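Local coordinates for nitrogenase molybdenum-iron protein alpha chain (Clostridium pasteurianum, PDB 4WES), which forms, with the beta chain, the nitrogenase component that reduces dinitrogen to ammonium at an iron-molybdenum cofactor, at residues P136-L149 / I165-Y177. Numbering follows the deposited sequence.
Sequences PAAIGVYATCPVGL and IGIPVHAFSCEGY. With CLF (Fe(8)-S(7) cluster), chain H.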
loop_
_atom_site.group_PDB
_atom_site.type_symbol
_atom_site.label_atom_id
_atom_site.label_comp_id
_atom_site.label_asym_id
_atom_site.label_seq_id
_atom_site.Cartn_x
_atom_site.Cartn_y
_atom_site.Cartn_z
ATOM N N PRO A 136 -14.378 11.623 34.473
ATOM C CA PRO A 136 -14.175 12.888 33.788
ATOM C C PRO A 136 -14.495 14.108 34.685
ATOM O O PRO A 136 -14.997 13.954 35.803
ATOM C CB PRO A 136 -15.173 12.786 32.636
ATOM C CG PRO A 136 -16.321 12.058 33.292
ATOM C CD PRO A 136 -15.674 11.011 34.149
ATOM N N ALA A 137 -14.273 15.304 34.158
ATOM C CA ALA A 137 -14.608 16.522 34.874
ATOM C C ALA A 137 -16.118 16.684 35.033
ATOM O O ALA A 137 -16.607 17.281 35.987
ATOM C CB ALA A 137 -14.019 17.710 34.157
ATOM N N ALA A 138 -16.853 16.190 34.037
ATOM C CA ALA A 138 -18.317 16.320 33.938
ATOM C C ALA A 138 -18.781 15.342 32.890
ATOM O O ALA A 138 -17.977 14.855 32.089
ATOM C CB ALA A 138 -18.735 17.731 33.590
ATOM N N ILE A 139 -20.073 15.093 32.893
ATOM C CA ILE A 139 -20.742 14.280 31.871
ATOM C C ILE A 139 -21.847 15.093 31.263
ATOM O O ILE A 139 -22.573 15.802 31.970
ATOM C CB ILE A 139 -21.264 12.963 32.484
ATOM C CG1 ILE A 139 -20.069 12.113 32.948
ATOM C CG2 ILE A 139 -22.174 12.208 31.503
ATOM C CD1 ILE A 139 -20.428 10.891 33.772
ATOM N N GLY A 140 -21.969 15.042 29.930
ATOM C CA GLY A 140 -23.121 15.605 29.244
ATOM C C GLY A 140 -24.015 14.497 28.717
ATOM O O GLY A 140 -23.532 13.436 28.324
ATOM N N VAL A 141 -25.324 14.766 28.691
ATOM C CA VAL A 141 -26.323 13.873 28.141
ATOM C C VAL A 141 -27.099 14.640 27.096
ATOM O O VAL A 141 -27.663 15.697 27.403
ATOM C CB VAL A 141 -27.312 13.420 29.203
ATOM C CG1 VAL A 141 -28.380 12.536 28.565
ATOM C CG2 VAL A 141 -26.585 12.707 30.333
ATOM N N TYR A 142 -27.149 14.123 25.861
ATOM C CA TYR A 142 -27.685 14.865 24.739
ATOM C C TYR A 142 -28.877 14.117 24.151
ATOM O O TYR A 142 -28.731 12.968 23.715
ATOM C CB TYR A 142 -26.590 15.060 23.665
ATOM C CG TYR A 142 -25.431 15.818 24.248
ATOM C CD1 TYR A 142 -25.383 17.195 24.245
ATOM C CD2 TYR A 142 -24.414 15.148 24.876
ATOM C CE1 TYR A 142 -24.344 17.876 24.850
ATOM C CE2 TYR A 142 -23.378 15.802 25.525
ATOM C CZ TYR A 142 -23.352 17.183 25.504
ATOM O OH TYR A 142 -22.344 17.879 26.147
ATOM N N ALA A 143 -30.039 14.763 24.138
ATOM C CA ALA A 143 -31.215 14.160 23.543
ATOM C C ALA A 143 -31.108 14.099 22.010
ATOM O O ALA A 143 -30.456 14.916 21.383
ATOM C CB ALA A 143 -32.473 14.916 23.938
ATOM N N THR A 144 -31.818 13.133 21.462
ATOM C CA THR A 144 -31.946 12.894 20.038
ATOM C C THR A 144 -33.443 12.730 19.726
ATOM O O THR A 144 -34.266 12.676 20.641
ATOM C CB THR A 144 -31.176 11.644 19.614
ATOM O OG1 THR A 144 -31.724 10.526 20.277
ATOM C CG2 THR A 144 -29.709 11.798 19.866
ATOM N N CYS A 145 -33.792 12.611 18.435
ATOM C CA CYS A 145 -35.194 12.538 18.012
ATOM C C CYS A 145 -36.165 11.772 18.916
ATOM O O CYS A 145 -37.231 12.319 19.217
ATOM C CB CYS A 145 -35.279 12.043 16.563
ATOM S SG CYS A 145 -34.778 13.277 15.342
ATOM N N PRO A 146 -35.878 10.512 19.305
ATOM C CA PRO A 146 -36.925 9.776 20.032
ATOM C C PRO A 146 -37.144 10.170 21.496
ATOM O O PRO A 146 -38.140 9.773 22.080
ATOM C CB PRO A 146 -36.476 8.331 19.963
ATOM C CG PRO A 146 -35.168 8.315 19.324
ATOM C CD PRO A 146 -34.733 9.659 18.966
ATOM N N VAL A 147 -36.187 10.873 22.113
ATOM C CA VAL A 147 -36.072 10.933 23.569
ATOM C C VAL A 147 -37.301 11.542 24.270
ATOM O O VAL A 147 -37.883 10.940 25.172
ATOM C CB VAL A 147 -34.791 11.700 23.952
ATOM C CG1 VAL A 147 -34.773 12.044 25.438
ATOM C CG2 VAL A 147 -33.590 10.893 23.569
ATOM N N GLY A 148 -37.685 12.748 23.895
ATOM C CA GLY A 148 -38.878 13.346 24.509
ATOM C C GLY A 148 -40.133 12.542 24.198
ATOM O O GLY A 148 -40.988 12.323 25.093
ATOM N N LEU A 149 -40.230 12.060 22.952
ATOM C CA LEU A 149 -41.436 11.342 22.498
ATOM C C LEU A 149 -41.680 10.042 23.260
ATOM O O LEU A 149 -42.837 9.676 23.508
ATOM C CB LEU A 149 -41.379 11.064 21.003
ATOM C CG LEU A 149 -41.520 12.340 20.180
ATOM C CD1 LEU A 149 -40.957 12.119 18.796
ATOM C CD2 LEU A 149 -42.990 12.758 20.089
ATOM N N ILE A 165 -22.785 10.324 41.902
ATOM C CA ILE A 165 -21.392 10.171 41.479
ATOM C C ILE A 165 -20.483 11.331 41.911
ATOM O O ILE A 165 -19.259 11.197 41.974
ATOM C CB ILE A 165 -21.266 9.921 39.970
ATOM C CG1 ILE A 165 -21.649 11.152 39.142
ATOM C CG2 ILE A 165 -22.047 8.675 39.595
ATOM C CD1 ILE A 165 -21.528 10.948 37.638
ATOM N N GLY A 166 -21.069 12.484 42.225
ATOM C CA GLY A 166 -20.297 13.571 42.794
ATOM C C GLY A 166 -19.606 14.480 41.796
ATOM O O GLY A 166 -18.717 15.213 42.188
ATOM N N ILE A 167 -20.015 14.431 40.520
ATOM C CA ILE A 167 -19.532 15.363 39.495
ATOM C C ILE A 167 -20.748 15.897 38.760
ATOM O O ILE A 167 -21.840 15.321 38.810
ATOM C CB ILE A 167 -18.508 14.731 38.487
ATOM C CG1 ILE A 167 -19.141 13.618 37.659
ATOM C CG2 ILE A 167 -17.253 14.300 39.234
ATOM C CD1 ILE A 167 -18.304 13.244 36.459
ATOM N N PRO A 168 -20.558 16.997 38.021
ATOM C CA PRO A 168 -21.702 17.572 37.312
ATOM C C PRO A 168 -22.156 16.681 36.151
ATOM O O PRO A 168 -21.305 16.076 35.469
ATOM C CB PRO A 168 -21.157 18.891 36.792
ATOM C CG PRO A 168 -20.006 19.255 37.722
ATOM C CD PRO A 168 -19.413 17.905 37.999
ATOM N N VAL A 169 -23.461 16.613 35.937
ATOM C CA VAL A 169 -24.040 15.938 34.781
ATOM C C VAL A 169 -24.996 16.935 34.164
ATOM O O VAL A 169 -25.932 17.389 34.815
ATOM C CB VAL A 169 -24.747 14.622 35.144
ATOM C CG1 VAL A 169 -25.197 13.905 33.902
ATOM C CG2 VAL A 169 -23.826 13.708 35.954
ATOM N N HIS A 170 -24.777 17.271 32.904
ATOM C CA HIS A 170 -25.550 18.311 32.227
ATOM C C HIS A 170 -26.397 17.712 31.127
ATOM O O HIS A 170 -25.866 17.102 30.192
ATOM C CB HIS A 170 -24.639 19.361 31.622
ATOM C CG HIS A 170 -23.742 20.000 32.639
ATOM N ND1 HIS A 170 -24.245 20.723 33.691
ATOM C CD2 HIS A 170 -22.401 20.036 32.772
ATOM C CE1 HIS A 170 -23.246 21.186 34.414
ATOM N NE2 HIS A 170 -22.118 20.773 33.900
ATOM N N ALA A 171 -27.705 17.892 31.249
ATOM C CA ALA A 171 -28.656 17.430 30.225
ATOM C C ALA A 171 -28.971 18.526 29.213
ATOM O O ALA A 171 -29.163 19.682 29.565
ATOM C CB ALA A 171 -29.939 16.941 30.889
ATOM N N PHE A 172 -29.118 18.122 27.951
ATOM C CA PHE A 172 -29.448 19.039 26.869
ATOM C C PHE A 172 -30.589 18.459 26.056
ATOM O O PHE A 172 -30.427 17.392 25.446
ATOM C CB PHE A 172 -28.242 19.255 25.946
ATOM C CG PHE A 172 -27.051 19.857 26.637
ATOM C CD1 PHE A 172 -26.152 19.079 27.322
ATOM C CD2 PHE A 172 -26.833 21.228 26.597
ATOM C CE1 PHE A 172 -25.056 19.619 27.972
ATOM C CE2 PHE A 172 -25.732 21.794 27.234
ATOM C CZ PHE A 172 -24.854 20.994 27.943
ATOM N N SER A 173 -31.730 19.165 26.014
ATOM C CA SER A 173 -32.888 18.693 25.256
ATOM C C SER A 173 -32.808 19.212 23.830
ATOM O O SER A 173 -33.554 20.085 23.429
ATOM C CB SER A 173 -34.170 19.126 25.922
ATOM O OG SER A 173 -34.384 18.381 27.105
ATOM N N CYS A 174 -31.865 18.646 23.091
ATOM C CA CYS A 174 -31.546 19.018 21.704
ATOM C C CYS A 174 -32.044 18.003 20.685
ATOM O O CYS A 174 -31.398 17.736 19.677
ATOM C CB CYS A 174 -30.070 19.298 21.558
ATOM S SG CYS A 174 -28.995 17.939 22.108
ATOM N N GLU A 175 -33.240 17.472 20.925
ATOM C CA GLU A 175 -33.870 16.601 19.940
ATOM C C GLU A 175 -33.813 17.216 18.548
ATOM O O GLU A 175 -34.068 18.398 18.373
ATOM C CB GLU A 175 -35.318 16.297 20.297
ATOM C CG GLU A 175 -35.554 15.449 21.521
ATOM C CD GLU A 175 -35.590 16.170 22.863
ATOM O OE1 GLU A 175 -36.096 15.520 23.804
ATOM O OE2 GLU A 175 -35.142 17.329 22.986
ATOM N N GLY A 176 -33.521 16.385 17.538
ATOM C CA GLY A 176 -33.162 16.936 16.236
ATOM C C GLY A 176 -34.174 17.752 15.540
ATOM O O GLY A 176 -33.818 18.666 14.800
ATOM N N TYR A 177 -35.450 17.469 15.771
ATOM C CA TYR A 177 -36.525 18.198 15.086
ATOM C C TYR A 177 -36.831 19.571 15.669
ATOM O O TYR A 177 -37.611 20.321 15.082
ATOM C CB TYR A 177 -37.807 17.387 15.088
ATOM C CG TYR A 177 -38.240 16.988 16.497
ATOM C CD1 TYR A 177 -38.873 17.883 17.326
ATOM C CD2 TYR A 177 -37.979 15.725 16.983
ATOM C CE1 TYR A 177 -39.259 17.544 18.602
ATOM C CE2 TYR A 177 -38.344 15.361 18.258
ATOM C CZ TYR A 177 -38.984 16.277 19.075
ATOM O OH TYR A 177 -39.336 15.887 20.342
HETATM FE FE1 CLF H . -32.512 13.153 14.898
HETATM FE FE2 CLF H . -31.062 12.627 12.934
HETATM FE FE3 CLF H . -30.317 14.807 14.459
HETATM FE FE4 CLF H . -30.091 12.257 15.351
HETATM S S1 CLF H . -31.861 10.892 14.513
HETATM S S2A CLF H . -32.193 14.615 13.106
HETATM S S4A CLF H . -28.935 13.193 13.625
HETATM S S3A CLF H . -31.064 14.002 16.518
HETATM FE FE5 CLF H . -28.947 9.040 14.861
HETATM FE FE6 CLF H . -32.091 7.348 14.287
HETATM FE FE7 CLF H . -29.781 7.442 12.797
HETATM FE FE8 CLF H . -31.089 9.783 12.574
HETATM S S2B CLF H . -29.949 7.078 15.061
HETATM S S3B CLF H . -31.940 7.749 12.014
HETATM S S4B CLF H . -28.787 9.519 12.625
HETATM O O HOH W 1 -38.459 13.459 21.274
#
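Phe172 lays its ring beside that of Tyr142, the planes only 5° from parallel but slid so far apart that the rings barely overlap. Tyr142 CE1 comes within 3.3 Å of Phe172 CD1. In both residues CG stands beside the backbone N, with chi1 near -60°, which sends the two rings the same way. Tyr142 OH lies against Gly140, on the side where a beta carbon would stand, and is hydrogen-bonded to His71 ND1.

The pair sits on neighbouring strands of a parallel sheet, 138-143 and 169-172, joined by a beta-alpha-beta crossover through helix 154-165. Five backbone hydrogen bonds zip the strands together, from Ile139 N to Pro168 O through to Ala143 N to Phe172 O. The opposite sheet face carries Ile139, Val141, Val169 and Ala171. Here Ile139 CG2 lies 4.2 Å from Val169 CG1, and Val169 also packs on the crossover helix. At the strand starts, Ile167 CD1 touches Pro136 CG.

Past the strand ends the chains turn to the [8Fe-7S] cluster, which is shared with the beta chain. Cys145 SG binds iron FE1 at 2.3 Å. Gly176 lies close by, where a beta carbon would clash with a cluster sulfur. Glu175 bends at chi2 (85°), bringing its CD 3.5 Å from Ala143 CB; its OE2 forms a salt bridge with Lys178. The Tyr177 ring presents its edge to Cys145 O. One water joins this corner: it donates to Cys145 O, accepts from Leu149 N and is hydrogen-bonded to Tyr177 OH at 2.7 Å.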